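Local coordinates for cobalamin biosynthesis protein CobN (PDB 7C6O) that is the large catalytic subunit of a cobaltochelatase, which inserts cobalt into a metal-free corrin ring during cobalamin biosynthesis, probably together with partner subunits that hydrolyse ATP, at residues A[716-721]-A[762-767]; A[724-729]-A[852-857]; A[711-716]-A[796-801]; A[891-896]-A[1098-1103]; A[699-704]-A[1136-1141]. All coordinates share one frame; numbering follows the deposited sequence. Where two conformers were deposited one is given.

Interaction 1 of 5, residues A[716-721]-A[762-767]; sequences LVLAIL and ELVAAL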
# COMPACT_ATOMS: atom_id res chain seq x y z
N LEU A 716 18.57 -16.68 8.51
CA LEU A 716 17.92 -15.69 7.66
C LEU A 716 18.58 -15.61 6.29
O LEU A 716 17.89 -15.57 5.27
CB LEU A 716 17.93 -14.32 8.35
CG LEU A 716 17.20 -13.18 7.64
CD1 LEU A 716 15.78 -13.58 7.30
CD2 LEU A 716 17.22 -11.93 8.50
N VAL A 717 19.91 -15.61 6.25
CA VAL A 717 20.61 -15.60 4.97
C VAL A 717 20.27 -16.84 4.16
O VAL A 717 20.01 -16.77 2.95
CB VAL A 717 22.13 -15.46 5.18
CG1 VAL A 717 22.87 -15.72 3.88
CG2 VAL A 717 22.46 -14.07 5.71
N LEU A 718 20.24 -18.01 4.82
CA LEU A 718 19.85 -19.24 4.14
C LEU A 718 18.46 -19.11 3.52
O LEU A 718 18.25 -19.53 2.37
CB LEU A 718 19.88 -20.42 5.11
CG LEU A 718 21.14 -21.27 5.21
CD1 LEU A 718 20.98 -22.30 6.31
CD2 LEU A 718 21.42 -21.95 3.87
N ALA A 719 17.51 -18.53 4.25
CA ALA A 719 16.16 -18.37 3.72
C ALA A 719 16.15 -17.42 2.53
O ALA A 719 15.45 -17.66 1.54
CB ALA A 719 15.22 -17.87 4.81
N ILE A 720 16.92 -16.33 2.61
CA ILE A 720 16.97 -15.37 1.51
C ILE A 720 17.56 -16.01 0.26
O ILE A 720 17.06 -15.83 -0.85
CB ILE A 720 17.75 -14.12 1.94
CG1 ILE A 720 16.96 -13.33 2.99
CG2 ILE A 720 18.09 -13.25 0.74
CD1 ILE A 720 17.75 -12.23 3.67
N LEU A 721 18.63 -16.80 0.43
CA LEU A 721 19.34 -17.39 -0.69
C LEU A 721 18.59 -18.56 -1.33
O LEU A 721 18.99 -19.00 -2.41
CB LEU A 721 20.72 -17.87 -0.26
CG LEU A 721 21.72 -16.79 0.16
CD1 LEU A 721 23.04 -17.43 0.58
CD2 LEU A 721 21.93 -15.80 -0.98
N GLU A 762 25.94 -25.81 5.44
CA GLU A 762 27.37 -25.94 5.68
C GLU A 762 28.16 -24.85 4.96
O GLU A 762 29.07 -24.25 5.54
CB GLU A 762 27.84 -27.33 5.24
CG GLU A 762 29.20 -27.74 5.78
CD GLU A 762 29.58 -29.15 5.37
OE1 GLU A 762 29.33 -29.52 4.20
OE2 GLU A 762 30.12 -29.89 6.21
N LEU A 763 27.80 -24.57 3.71
CA LEU A 763 28.50 -23.55 2.93
C LEU A 763 28.31 -22.16 3.53
O LEU A 763 29.28 -21.40 3.69
CB LEU A 763 28.03 -23.57 1.48
CG LEU A 763 28.53 -24.71 0.59
CD1 LEU A 763 27.82 -24.68 -0.75
CD2 LEU A 763 30.04 -24.61 0.40
N VAL A 764 27.07 -21.80 3.86
CA VAL A 764 26.81 -20.46 4.39
C VAL A 764 27.44 -20.29 5.76
O VAL A 764 27.96 -19.22 6.09
CB VAL A 764 25.29 -20.19 4.42
CG1 VAL A 764 25.01 -18.77 4.91
CG2 VAL A 764 24.69 -20.39 3.04
N ALA A 765 27.42 -21.35 6.58
CA ALA A 765 28.06 -21.28 7.89
C ALA A 765 29.56 -21.09 7.75
O ALA A 765 30.19 -20.40 8.56
CB ALA A 765 27.75 -22.53 8.70
N ALA A 766 30.16 -21.69 6.72
CA ALA A 766 31.59 -21.50 6.48
C ALA A 766 31.87 -20.08 6.00
O ALA A 766 32.85 -19.46 6.42
CB ALA A 766 32.10 -22.53 5.48
N LEU A 767 31.03 -19.56 5.10
CA LEU A 767 31.19 -18.19 4.64
C LEU A 767 31.04 -17.21 5.79
O LEU A 767 31.78 -16.22 5.89
CB LEU A 767 30.19 -17.88 3.53
CG LEU A 767 30.26 -16.48 2.92
CD1 LEU A 767 31.61 -16.27 2.25
CD2 LEU A 767 29.13 -16.26 1.93
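A buried, wholly apolar helix-helix contact joins helix 710-722 to helix 750-769, with Val764 set against Val717, Leu718 and Leu721. The two axes approach to 10.4 Å and their N-to-C directions differ by 126°, so the helices run in roughly opposed but strongly splayed directions, and the side chains have to bridge the gap. Val764 does so with both of its methyl groups. Its CG1, anti to the backbone N (chi1 -178°), lies 3.9 Å from CG1 of Val717, whereas CG2, on the other branch, comes within 3.7 Å of CD2 of Leu718. Leu721 adds a looser touch, its CD1 standing 4.2 Å from CG2 of the same valine.

The spacing of the three partners, i, i+1 and i+4, is that of one face of an alpha-helix: Val717 and Leu721 sit a turn apart and point at the opposing helix, while Leu718 flanks them and reaches across with the end of its side chain. This packing belongs to a part of the CobN/magnesium chelatase fold built of helices and loops, with no strand between the two segments. Helix 784-801 meets the same side chains from another direction, through Ile798 and Leu801 on Val717 and through Val789 and Ala793 on Leu721. Trp772, in the loop after helix 750-769, also packs on Val764.

Interaction 2 of 5, residues A[724-729]-A[852-857]; sequences RQLFGG and SRLAWE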
# COMPACT_ATOMS: atom_id res chain seq x y z
N ARG A 724 15.29 -18.00 -6.21
CA ARG A 724 15.96 -17.44 -7.38
C ARG A 724 15.89 -15.92 -7.29
O ARG A 724 14.85 -15.34 -6.97
CB ARG A 724 15.31 -17.97 -8.66
CG ARG A 724 14.48 -16.97 -9.46
CD ARG A 724 13.02 -16.97 -9.03
NE ARG A 724 12.28 -15.86 -9.64
CZ ARG A 724 11.90 -14.77 -9.00
NH1 ARG A 724 12.17 -14.62 -7.71
NH2 ARG A 724 11.24 -13.81 -9.64
N GLN A 725 17.02 -15.27 -7.54
CA GLN A 725 17.13 -13.83 -7.31
C GLN A 725 16.70 -13.04 -8.53
O GLN A 725 17.22 -13.25 -9.63
CB GLN A 725 18.56 -13.46 -6.92
CG GLN A 725 19.08 -14.18 -5.68
CD GLN A 725 18.27 -13.87 -4.43
OE1 GLN A 725 17.58 -12.85 -4.35
NE2 GLN A 725 18.35 -14.76 -3.44
N LEU A 726 15.75 -12.13 -8.33
CA LEU A 726 15.50 -11.04 -9.27
C LEU A 726 16.31 -9.85 -8.79
O LEU A 726 15.97 -9.22 -7.78
CB LEU A 726 14.01 -10.71 -9.34
CG LEU A 726 13.61 -9.60 -10.31
CD1 LEU A 726 13.93 -9.98 -11.75
CD2 LEU A 726 12.14 -9.26 -10.17
N PHE A 727 17.40 -9.55 -9.49
CA PHE A 727 18.33 -8.52 -9.06
C PHE A 727 18.77 -7.73 -10.27
O PHE A 727 19.18 -8.31 -11.28
CB PHE A 727 19.54 -9.13 -8.34
CG PHE A 727 20.39 -8.12 -7.62
CD1 PHE A 727 20.05 -7.70 -6.34
CD2 PHE A 727 21.52 -7.60 -8.22
CE1 PHE A 727 20.83 -6.78 -5.68
CE2 PHE A 727 22.30 -6.67 -7.56
CZ PHE A 727 21.96 -6.26 -6.29
N GLY A 728 18.69 -6.40 -10.18
CA GLY A 728 18.95 -5.57 -11.34
C GLY A 728 18.04 -5.88 -12.51
O GLY A 728 18.45 -5.70 -13.66
N GLY A 729 16.83 -6.36 -12.24
CA GLY A 729 15.91 -6.74 -13.30
C GLY A 729 16.27 -8.01 -14.03
O GLY A 729 15.65 -8.29 -15.06
N SER A 852 3.21 -7.06 -14.33
CA SER A 852 4.43 -7.19 -15.11
C SER A 852 4.41 -8.49 -15.90
O SER A 852 3.53 -9.35 -15.72
CB SER A 852 5.66 -7.15 -14.20
OG SER A 852 5.76 -8.33 -13.42
N ARG A 853 5.39 -8.65 -16.79
CA ARG A 853 5.49 -9.89 -17.55
C ARG A 853 5.77 -11.07 -16.64
O ARG A 853 5.25 -12.17 -16.85
CB ARG A 853 6.56 -9.76 -18.63
CG ARG A 853 6.21 -8.76 -19.73
CD ARG A 853 7.27 -8.73 -20.82
NE ARG A 853 6.90 -7.83 -21.91
CZ ARG A 853 6.19 -8.20 -22.97
NH1 ARG A 853 5.76 -9.45 -23.08
NH2 ARG A 853 5.89 -7.31 -23.91
N LEU A 854 6.59 -10.87 -15.60
CA LEU A 854 6.83 -11.94 -14.64
C LEU A 854 5.56 -12.28 -13.87
O LEU A 854 5.29 -13.45 -13.60
CB LEU A 854 7.96 -11.55 -13.68
CG LEU A 854 9.38 -11.57 -14.23
CD1 LEU A 854 10.38 -11.23 -13.13
CD2 LEU A 854 9.69 -12.92 -14.85
N ALA A 855 4.79 -11.26 -13.49
CA ALA A 855 3.53 -11.51 -12.80
C ALA A 855 2.52 -12.20 -13.71
O ALA A 855 1.74 -13.04 -13.24
CB ALA A 855 2.95 -10.20 -12.26
N TRP A 856 2.53 -11.87 -15.00
CA TRP A 856 1.67 -12.57 -15.95
C TRP A 856 1.98 -14.06 -15.97
O TRP A 856 1.06 -14.89 -15.98
CB TRP A 856 1.83 -11.97 -17.35
CG TRP A 856 1.16 -12.77 -18.42
CD1 TRP A 856 1.76 -13.42 -19.46
CD2 TRP A 856 -0.25 -13.00 -18.56
NE1 TRP A 856 0.81 -14.05 -20.23
CE2 TRP A 856 -0.43 -13.80 -19.70
CE3 TRP A 856 -1.37 -12.61 -17.83
CZ2 TRP A 856 -1.69 -14.22 -20.13
CZ3 TRP A 856 -2.62 -13.02 -18.25
CH2 TRP A 856 -2.77 -13.81 -19.40
N GLU A 857 3.27 -14.42 -15.97
CA GLU A 857 3.64 -15.83 -15.91
C GLU A 857 3.09 -16.50 -14.66
O GLU A 857 2.56 -17.61 -14.72
CB GLU A 857 5.16 -15.98 -15.95
CG GLU A 857 5.84 -15.41 -17.18
CD GLU A 857 7.31 -15.77 -17.25
OE1 GLU A 857 7.69 -16.81 -16.66
OE2 GLU A 857 8.08 -15.03 -17.88
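The backbones stay well apart here, Leu726 and Leu854 being the nearest pair with their CA atoms 10.2 Å from each other, as the loop 724-729, extended as far as Phe727, passes the first turn of helix 853-874. That turn opens with a classic N-cap: the OG of Ser852 accepts from the backbone N of Ala855 at 3.1 Å, in a nearly straight bond. The cap settles the start of the helix from which Leu854 projects.

Side chains alone close the distance. The contact is small and lies at the surface, with Leu854 itself exposed, so it amounts to a light apolar bridge between loop and helix. Arg724 adds to it only tentatively, since its side chain has two conformers; in one of them CD1 of Leu854 lies at the edge of the guanidinium, close to its plane.

Behind the leucines the two segments are anchored separately. Leu726 pairs through its backbone with Gly831, Phe727 packs edge-to-face on Phe792 of helix 784-801, and Arg853 forms a salt bridge with Asp913.

Leu726 and Leu854 reach toward each other tip to tip. Two torsions set up this meeting: CG of Leu726 is anti to its own backbone N (chi1 -179°), while CG of Leu854 lies anti to the carbonyl carbon (chi1 -73°). The CD1 methyl of Leu854 fits against the fork of Leu726, lying 4.0 Å from its CD2 and equally far from its CD1.

Interaction 3 of 5, residues A[711-716]-A[796-801]; sequences EQELDL and EVIPRL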
# COMPACT_ATOMS: atom_id res chain seq x y z
N GLU A 711 23.59 -17.41 14.73
CA GLU A 711 22.75 -18.43 14.11
C GLU A 711 21.52 -17.82 13.46
O GLU A 711 21.03 -18.35 12.46
CB GLU A 711 22.36 -19.48 15.15
N GLN A 712 20.99 -16.73 14.02
CA GLN A 712 19.84 -16.08 13.41
C GLN A 712 20.21 -15.43 12.09
O GLN A 712 19.40 -15.41 11.15
CB GLN A 712 19.24 -15.04 14.37
CG GLN A 712 18.73 -15.63 15.68
CD GLN A 712 19.84 -15.88 16.69
OE1 GLN A 712 20.82 -15.14 16.75
NE2 GLN A 712 19.70 -16.94 17.48
N GLU A 713 21.42 -14.88 11.99
CA GLU A 713 21.90 -14.37 10.71
C GLU A 713 22.08 -15.50 9.70
O GLU A 713 21.75 -15.35 8.52
CB GLU A 713 23.22 -13.62 10.90
CG GLU A 713 23.81 -13.06 9.62
CD GLU A 713 25.15 -12.38 9.85
OE1 GLU A 713 26.05 -13.02 10.44
OE2 GLU A 713 25.30 -11.21 9.44
N LEU A 714 22.60 -16.65 10.15
CA LEU A 714 22.79 -17.78 9.25
C LEU A 714 21.46 -18.28 8.70
O LEU A 714 21.31 -18.49 7.49
CB LEU A 714 23.54 -18.90 9.99
CG LEU A 714 23.56 -20.30 9.37
CD1 LEU A 714 24.17 -20.29 7.99
CD2 LEU A 714 24.32 -21.26 10.28
N ASP A 715 20.47 -18.48 9.58
CA ASP A 715 19.17 -18.96 9.14
C ASP A 715 18.49 -17.98 8.20
O ASP A 715 17.88 -18.38 7.20
CB ASP A 715 18.27 -19.24 10.35
CG ASP A 715 18.58 -20.58 11.01
OD1 ASP A 715 18.69 -21.59 10.28
OD2 ASP A 715 18.70 -20.61 12.25
N LEU A 716 18.57 -16.68 8.51
CA LEU A 716 17.92 -15.69 7.66
C LEU A 716 18.58 -15.61 6.29
O LEU A 716 17.89 -15.57 5.27
CB LEU A 716 17.93 -14.32 8.35
CG LEU A 716 17.20 -13.18 7.64
CD1 LEU A 716 15.78 -13.58 7.30
CD2 LEU A 716 17.22 -11.93 8.50
N GLU A 796 26.05 -8.46 -1.59
CA GLU A 796 24.79 -7.74 -1.55
C GLU A 796 23.96 -8.03 -0.30
O GLU A 796 23.56 -7.09 0.39
CB GLU A 796 23.96 -8.07 -2.80
CG GLU A 796 24.59 -7.62 -4.10
CD GLU A 796 24.64 -6.11 -4.24
OE1 GLU A 796 23.91 -5.41 -3.50
OE2 GLU A 796 25.41 -5.61 -5.09
N VAL A 797 23.70 -9.30 -0.00
CA VAL A 797 22.78 -9.64 1.09
C VAL A 797 23.32 -9.12 2.42
O VAL A 797 22.63 -8.39 3.14
CB VAL A 797 22.54 -11.16 1.13
CG1 VAL A 797 21.57 -11.50 2.26
CG2 VAL A 797 22.01 -11.65 -0.20
N ILE A 798 24.55 -9.49 2.76
CA ILE A 798 25.10 -9.13 4.07
C ILE A 798 25.23 -7.62 4.25
O ILE A 798 24.77 -7.11 5.29
CB ILE A 798 26.42 -9.88 4.32
CG1 ILE A 798 26.16 -11.38 4.42
CG2 ILE A 798 27.11 -9.36 5.58
CD1 ILE A 798 25.27 -11.75 5.57
N PRO A 799 25.83 -6.86 3.32
CA PRO A 799 25.90 -5.41 3.53
C PRO A 799 24.54 -4.74 3.63
O PRO A 799 24.37 -3.78 4.39
CB PRO A 799 26.69 -4.92 2.31
CG PRO A 799 27.49 -6.10 1.89
CD PRO A 799 26.59 -7.27 2.13
N ARG A 800 23.56 -5.23 2.86
CA ARG A 800 22.22 -4.63 2.93
C ARG A 800 21.52 -5.01 4.22
O ARG A 800 20.85 -4.17 4.83
CB ARG A 800 21.41 -5.06 1.71
CG ARG A 800 21.93 -4.49 0.41
CD ARG A 800 21.26 -5.12 -0.79
NE ARG A 800 21.76 -4.57 -2.05
CZ ARG A 800 21.26 -3.50 -2.64
NH1 ARG A 800 20.23 -2.86 -2.11
NH2 ARG A 800 21.79 -3.06 -3.78
N LEU A 801 21.66 -6.26 4.66
CA LEU A 801 21.12 -6.65 5.97
C LEU A 801 21.70 -5.78 7.07
O LEU A 801 21.00 -5.43 8.03
CB LEU A 801 21.42 -8.12 6.25
CG LEU A 801 20.37 -9.14 5.80
CD1 LEU A 801 20.82 -10.56 6.12
CD2 LEU A 801 19.03 -8.84 6.47
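Leu716 and Leu801 form the buried end of this contact between helix 710-722 and the last turns of helix 784-801, their side chains meeting at a slant with CD2 of one 4.1 Å from CD2 of the other. Ile614 from a loop covers Leu716, so this end is closed in by apolar groups.

Toward the other end the contact becomes mixed and more open. Glu713, only partly buried, stretches out with CG anti to its backbone N and the chain extended beyond (chi2 -177°), which brings OE2 to 3.9 Å from CD1 of Ile798; the two side chains cross at about a right angle. The other oxygen, OE1, is hydrogen-bonded to Gln768 and, weakly, to Trp772 NE1. Helix 784-801 is kinked at Pro799, whose N has no hydrogen to bond to the preceding turn.

On the side of this helix turned from Glu713, Arg800 NE binds Glu796 OE1 at 2.7 Å in a salt bridge, with the oxygen in the guanidinium plane. From Ile798 the Glu713 carboxylate gains only van der Waals contact, and its placement probably owes more to the polar partners at OE1.

Interaction 4 of 5, residues A[891-896]-A[1098-1103]; sequences MRTAGD and GDNTRP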
# COMPACT_ATOMS: atom_id res chain seq x y z
N MET A 891 1.55 -5.12 -4.88
CA MET A 891 2.84 -4.45 -4.70
C MET A 891 3.95 -5.44 -4.37
O MET A 891 5.11 -5.18 -4.72
CB MET A 891 2.72 -3.39 -3.61
CG MET A 891 1.78 -2.25 -3.96
SD MET A 891 1.57 -1.12 -2.58
CE MET A 891 0.74 0.25 -3.40
N ARG A 892 3.63 -6.55 -3.71
CA ARG A 892 4.64 -7.56 -3.41
C ARG A 892 5.05 -8.35 -4.65
O ARG A 892 6.21 -8.78 -4.76
CB ARG A 892 4.13 -8.55 -2.35
CG ARG A 892 3.91 -8.01 -0.95
CD ARG A 892 3.48 -9.16 -0.03
NE ARG A 892 3.17 -8.73 1.33
CZ ARG A 892 2.04 -9.00 1.97
NH1 ARG A 892 1.09 -9.72 1.38
NH2 ARG A 892 1.85 -8.56 3.20
N THR A 893 4.12 -8.56 -5.58
CA THR A 893 4.33 -9.48 -6.69
C THR A 893 4.33 -8.81 -8.06
O THR A 893 4.60 -9.49 -9.06
CB THR A 893 3.23 -10.56 -6.70
OG1 THR A 893 1.98 -9.95 -7.04
CG2 THR A 893 3.11 -11.22 -5.34
N ALA A 894 4.03 -7.51 -8.13
CA ALA A 894 3.80 -6.79 -9.38
C ALA A 894 2.58 -7.31 -10.14
O ALA A 894 2.49 -7.14 -11.36
CB ALA A 894 5.04 -6.80 -10.28
N GLY A 895 1.65 -7.96 -9.44
CA GLY A 895 0.32 -8.19 -9.99
C GLY A 895 -0.10 -9.62 -10.28
O GLY A 895 -0.84 -9.85 -11.23
N ASP A 896 0.34 -10.58 -9.46
CA ASP A 896 -0.01 -11.98 -9.69
C ASP A 896 -1.53 -12.18 -9.71
O ASP A 896 -2.06 -12.86 -10.59
CB ASP A 896 0.61 -12.88 -8.62
CG ASP A 896 2.10 -13.08 -8.82
OD1 ASP A 896 2.69 -12.40 -9.69
OD2 ASP A 896 2.68 -13.92 -8.10
N GLY A 1098 -4.03 -20.43 -3.26
CA GLY A 1098 -2.98 -20.42 -4.26
C GLY A 1098 -1.66 -20.00 -3.64
O GLY A 1098 -1.56 -18.89 -3.11
N ASP A 1099 -0.66 -20.86 -3.70
CA ASP A 1099 0.64 -20.59 -3.07
C ASP A 1099 1.57 -20.01 -4.12
O ASP A 1099 2.14 -20.73 -4.94
CB ASP A 1099 1.21 -21.87 -2.45
CG ASP A 1099 2.48 -21.61 -1.63
OD1 ASP A 1099 3.01 -20.48 -1.68
OD2 ASP A 1099 2.94 -22.54 -0.94
N ASN A 1100 1.73 -18.68 -4.10
CA ASN A 1100 2.70 -18.01 -4.95
C ASN A 1100 3.82 -17.37 -4.12
O ASN A 1100 4.33 -16.31 -4.46
CB ASN A 1100 2.03 -16.97 -5.86
CG ASN A 1100 1.25 -15.91 -5.09
OD1 ASN A 1100 0.71 -16.16 -4.01
ND2 ASN A 1100 1.16 -14.71 -5.67
N THR A 1101 4.20 -18.04 -3.03
CA THR A 1101 5.41 -17.63 -2.31
C THR A 1101 6.66 -17.92 -3.14
O THR A 1101 7.67 -17.23 -2.98
CB THR A 1101 5.51 -18.34 -0.96
OG1 THR A 1101 5.46 -19.76 -1.16
CG2 THR A 1101 4.37 -17.91 -0.04
N ARG A 1102 6.59 -18.91 -4.01
CA ARG A 1102 7.69 -19.27 -4.92
C ARG A 1102 7.16 -19.20 -6.34
O ARG A 1102 6.48 -20.14 -6.79
CB ARG A 1102 8.23 -20.66 -4.59
CG ARG A 1102 8.83 -20.77 -3.20
CD ARG A 1102 8.73 -22.19 -2.65
NE ARG A 1102 9.38 -23.17 -3.52
CZ ARG A 1102 9.45 -24.47 -3.25
NH1 ARG A 1102 8.92 -24.96 -2.14
NH2 ARG A 1102 10.06 -25.29 -4.09
N PRO A 1103 7.44 -18.13 -7.08
CA PRO A 1103 6.88 -18.00 -8.44
C PRO A 1103 7.28 -19.11 -9.39
O PRO A 1103 6.57 -19.36 -10.37
CB PRO A 1103 7.41 -16.64 -8.91
CG PRO A 1103 7.76 -15.90 -7.66
CD PRO A 1103 8.21 -16.94 -6.69
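Asn1100 and Asp896 carry this buried contact, which ties the loop after strand 1094-1099 to the start of helix 896-905. Along the second segment, Gly1098 continues the strand, its backbone bonded to the neighbouring strand 1056-1061. Asp1099 ends the strand and folds the chain over: its OD1 accepts from the backbone N of Thr1101 at 3.0 Å, an Asx turn, and also takes the hydroxyl OG1 of Thr1101 at 2.6 Å. The other oxygen, OD2, forms salt bridges with Arg1064, Arg1107 and Arg1109.

Asn1100 then turns inward. Its CG sits between the backbone N and the carbonyl carbon (chi1 58°), and ND2 donates to OD2 of Asp896 at 3.0 Å with an N-H...O angle of 168°. The oxygen lies close to the amide plane and is approached on its anti side; amide and carboxylate are twisted 47° apart. ND2 of Asn1100 also rests 4.0 Å from CG2 of Thr893. NH2 of Arg830 forms a salt bridge with Asp896 OD2 and a hydrogen bond with the backbone O of Asn1100, which would probably favour a charged aspartate.

In the first segment, OG1 of Thr893 is hydrogen-bonded to the backbone O of Ser889 and accepts from the backbone N of Gly895 and of Asp896, an ST turn combined with an ST motif that fixes the break between helices 887-893 and 896-905. The helix-helix junction that follows strand 880-885 is thereby joined to the loop at the C-terminal end of strand 1094-1099; both strands belong to the same mainly parallel sheet, as in an alpha/beta domain.

Interaction 5 of 5, residues A[699-704]-A[1136-1141]; sequences DGLHIL and GYKGAF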
# COMPACT_ATOMS: atom_id res chain seq x y z
N ASP A 699 11.07 -17.28 13.57
CA ASP A 699 11.84 -17.86 14.66
C ASP A 699 12.12 -16.80 15.72
O ASP A 699 13.17 -16.78 16.36
CB ASP A 699 13.14 -18.48 14.14
CG ASP A 699 13.80 -19.38 15.15
OD1 ASP A 699 13.08 -20.15 15.81
OD2 ASP A 699 15.04 -19.33 15.27
N GLY A 700 11.16 -15.92 15.92
CA GLY A 700 11.26 -14.78 16.80
C GLY A 700 10.52 -13.60 16.20
O GLY A 700 9.78 -13.74 15.23
N LEU A 701 10.71 -12.44 16.81
CA LEU A 701 10.13 -11.20 16.31
C LEU A 701 11.25 -10.18 16.13
O LEU A 701 12.27 -10.23 16.82
CB LEU A 701 9.07 -10.64 17.27
CG LEU A 701 7.87 -11.55 17.54
CD1 LEU A 701 6.97 -10.94 18.60
CD2 LEU A 701 7.10 -11.79 16.26
N HIS A 702 11.05 -9.27 15.19
CA HIS A 702 12.06 -8.25 14.95
C HIS A 702 12.01 -7.20 16.06
O HIS A 702 10.93 -6.83 16.53
CB HIS A 702 11.87 -7.58 13.59
CG HIS A 702 12.91 -6.54 13.29
ND1 HIS A 702 14.25 -6.85 13.18
CD2 HIS A 702 12.81 -5.21 13.09
CE1 HIS A 702 14.93 -5.75 12.92
NE2 HIS A 702 14.08 -4.74 12.86
N ILE A 703 13.19 -6.73 16.46
CA ILE A 703 13.33 -5.60 17.37
C ILE A 703 13.96 -4.46 16.59
O ILE A 703 15.00 -4.64 15.95
CB ILE A 703 14.17 -5.96 18.61
CG1 ILE A 703 13.49 -7.07 19.42
CG2 ILE A 703 14.38 -4.73 19.49
CD1 ILE A 703 14.30 -7.50 20.63
N LEU A 704 13.31 -3.30 16.63
CA LEU A 704 13.75 -2.15 15.84
C LEU A 704 15.22 -1.86 16.08
O LEU A 704 15.68 -1.75 17.22
CB LEU A 704 12.90 -0.93 16.22
CG LEU A 704 12.46 0.05 15.13
CD1 LEU A 704 11.77 -0.69 14.00
CD2 LEU A 704 11.53 1.09 15.73
N GLY A 1136 8.12 -12.15 25.35
CA GLY A 1136 7.29 -11.53 26.37
C GLY A 1136 5.87 -11.23 25.92
O GLY A 1136 5.19 -12.07 25.33
N TYR A 1137 5.43 -10.00 26.21
CA TYR A 1137 4.05 -9.60 25.96
C TYR A 1137 3.65 -9.83 24.51
O TYR A 1137 2.59 -10.40 24.22
CB TYR A 1137 3.86 -8.13 26.35
CG TYR A 1137 2.50 -7.55 26.01
CD1 TYR A 1137 2.25 -7.00 24.76
CD2 TYR A 1137 1.47 -7.53 26.95
CE1 TYR A 1137 1.02 -6.46 24.44
CE2 TYR A 1137 0.23 -6.98 26.64
CZ TYR A 1137 0.01 -6.45 25.38
OH TYR A 1137 -1.22 -5.91 25.06
N LYS A 1138 4.49 -9.40 23.57
CA LYS A 1138 4.13 -9.48 22.16
C LYS A 1138 4.15 -10.92 21.66
O LYS A 1138 3.32 -11.31 20.83
CB LYS A 1138 5.06 -8.61 21.32
CG LYS A 1138 4.65 -8.46 19.86
CD LYS A 1138 3.21 -7.99 19.73
CE LYS A 1138 2.92 -7.48 18.32
NZ LYS A 1138 3.38 -8.42 17.27
N GLY A 1139 5.08 -11.73 22.16
CA GLY A 1139 5.06 -13.15 21.83
C GLY A 1139 3.78 -13.82 22.28
O GLY A 1139 3.18 -14.61 21.54
N ALA A 1140 3.33 -13.51 23.50
CA ALA A 1140 2.05 -14.01 23.98
C ALA A 1140 0.89 -13.47 23.16
O ALA A 1140 -0.09 -14.18 22.89
CB ALA A 1140 1.87 -13.66 25.46
N PHE A 1141 0.99 -12.20 22.76
CA PHE A 1141 -0.02 -11.58 21.89
C PHE A 1141 -0.19 -12.37 20.60
O PHE A 1141 -1.32 -12.60 20.15
CB PHE A 1141 0.39 -10.14 21.60
CG PHE A 1141 -0.56 -9.39 20.70
CD1 PHE A 1141 -0.51 -9.54 19.32
CD2 PHE A 1141 -1.47 -8.49 21.23
CE1 PHE A 1141 -1.37 -8.85 18.49
CE2 PHE A 1141 -2.33 -7.79 20.40
CZ PHE A 1141 -2.28 -7.97 19.04
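Helix 1136-1157 receives, near its N-terminal end, the side chain of Leu701, from the extended loop that links strand 696-698 to helix 710-722. With CG anti to the carbonyl carbon (chi1 -60°), Leu701 directs CD1 at the helix, where it lies 3.6 Å from CG of Lys1138 and 4.1 Å from the backbone N of Gly1139. The side chains cross at about a right angle, and CD1 of Leu701 meets the root of the lysine, 4.1 Å from CB of Lys1138, not its charged end. Gly1139 has no side chain, and the leucine methyl comes up directly to the helix backbone.

Lys1138 is buried, and its chain bends at chi2 (53°) and again at chi4. Its ammonium group is held elsewhere, by a salt bridge from NZ to Glu1142 one turn on and by hydrogen bonds to the carbonyl oxygens of Ala386 and Leu389. One residue thus offers apolar methylenes to Leu701 and a well-satisfied polar end to the chain before helix 391-405.

Around this contact, His702 pairs through its backbone with Gly388 and Asp390, Tyr1137 packs against helix 420-431, and Ala1140 faces helix 1176-1185, so the loop and the helix are set among elements from widely separated parts of the chain.

Interactions 1 and 3 share helix 710-722 and Leu716, their centres about 8 Å apart; Val717 and Leu714 connect them, so three helices pack as one apolar group, fully buried in interaction 1 and partly open in interaction 3. Interaction 2 is the surface contact, yet it touches interaction 3 through Phe727 on Glu796 and interaction 4 through the backbone N of Ser852 and O of Ala894. Interaction 4 is buried and alone has a hydrogen bond between its two segments, whereas the others rely mainly on methyl and methylene groups. Interaction 5, also buried, touches none of the rest and spans the greatest separation in sequence.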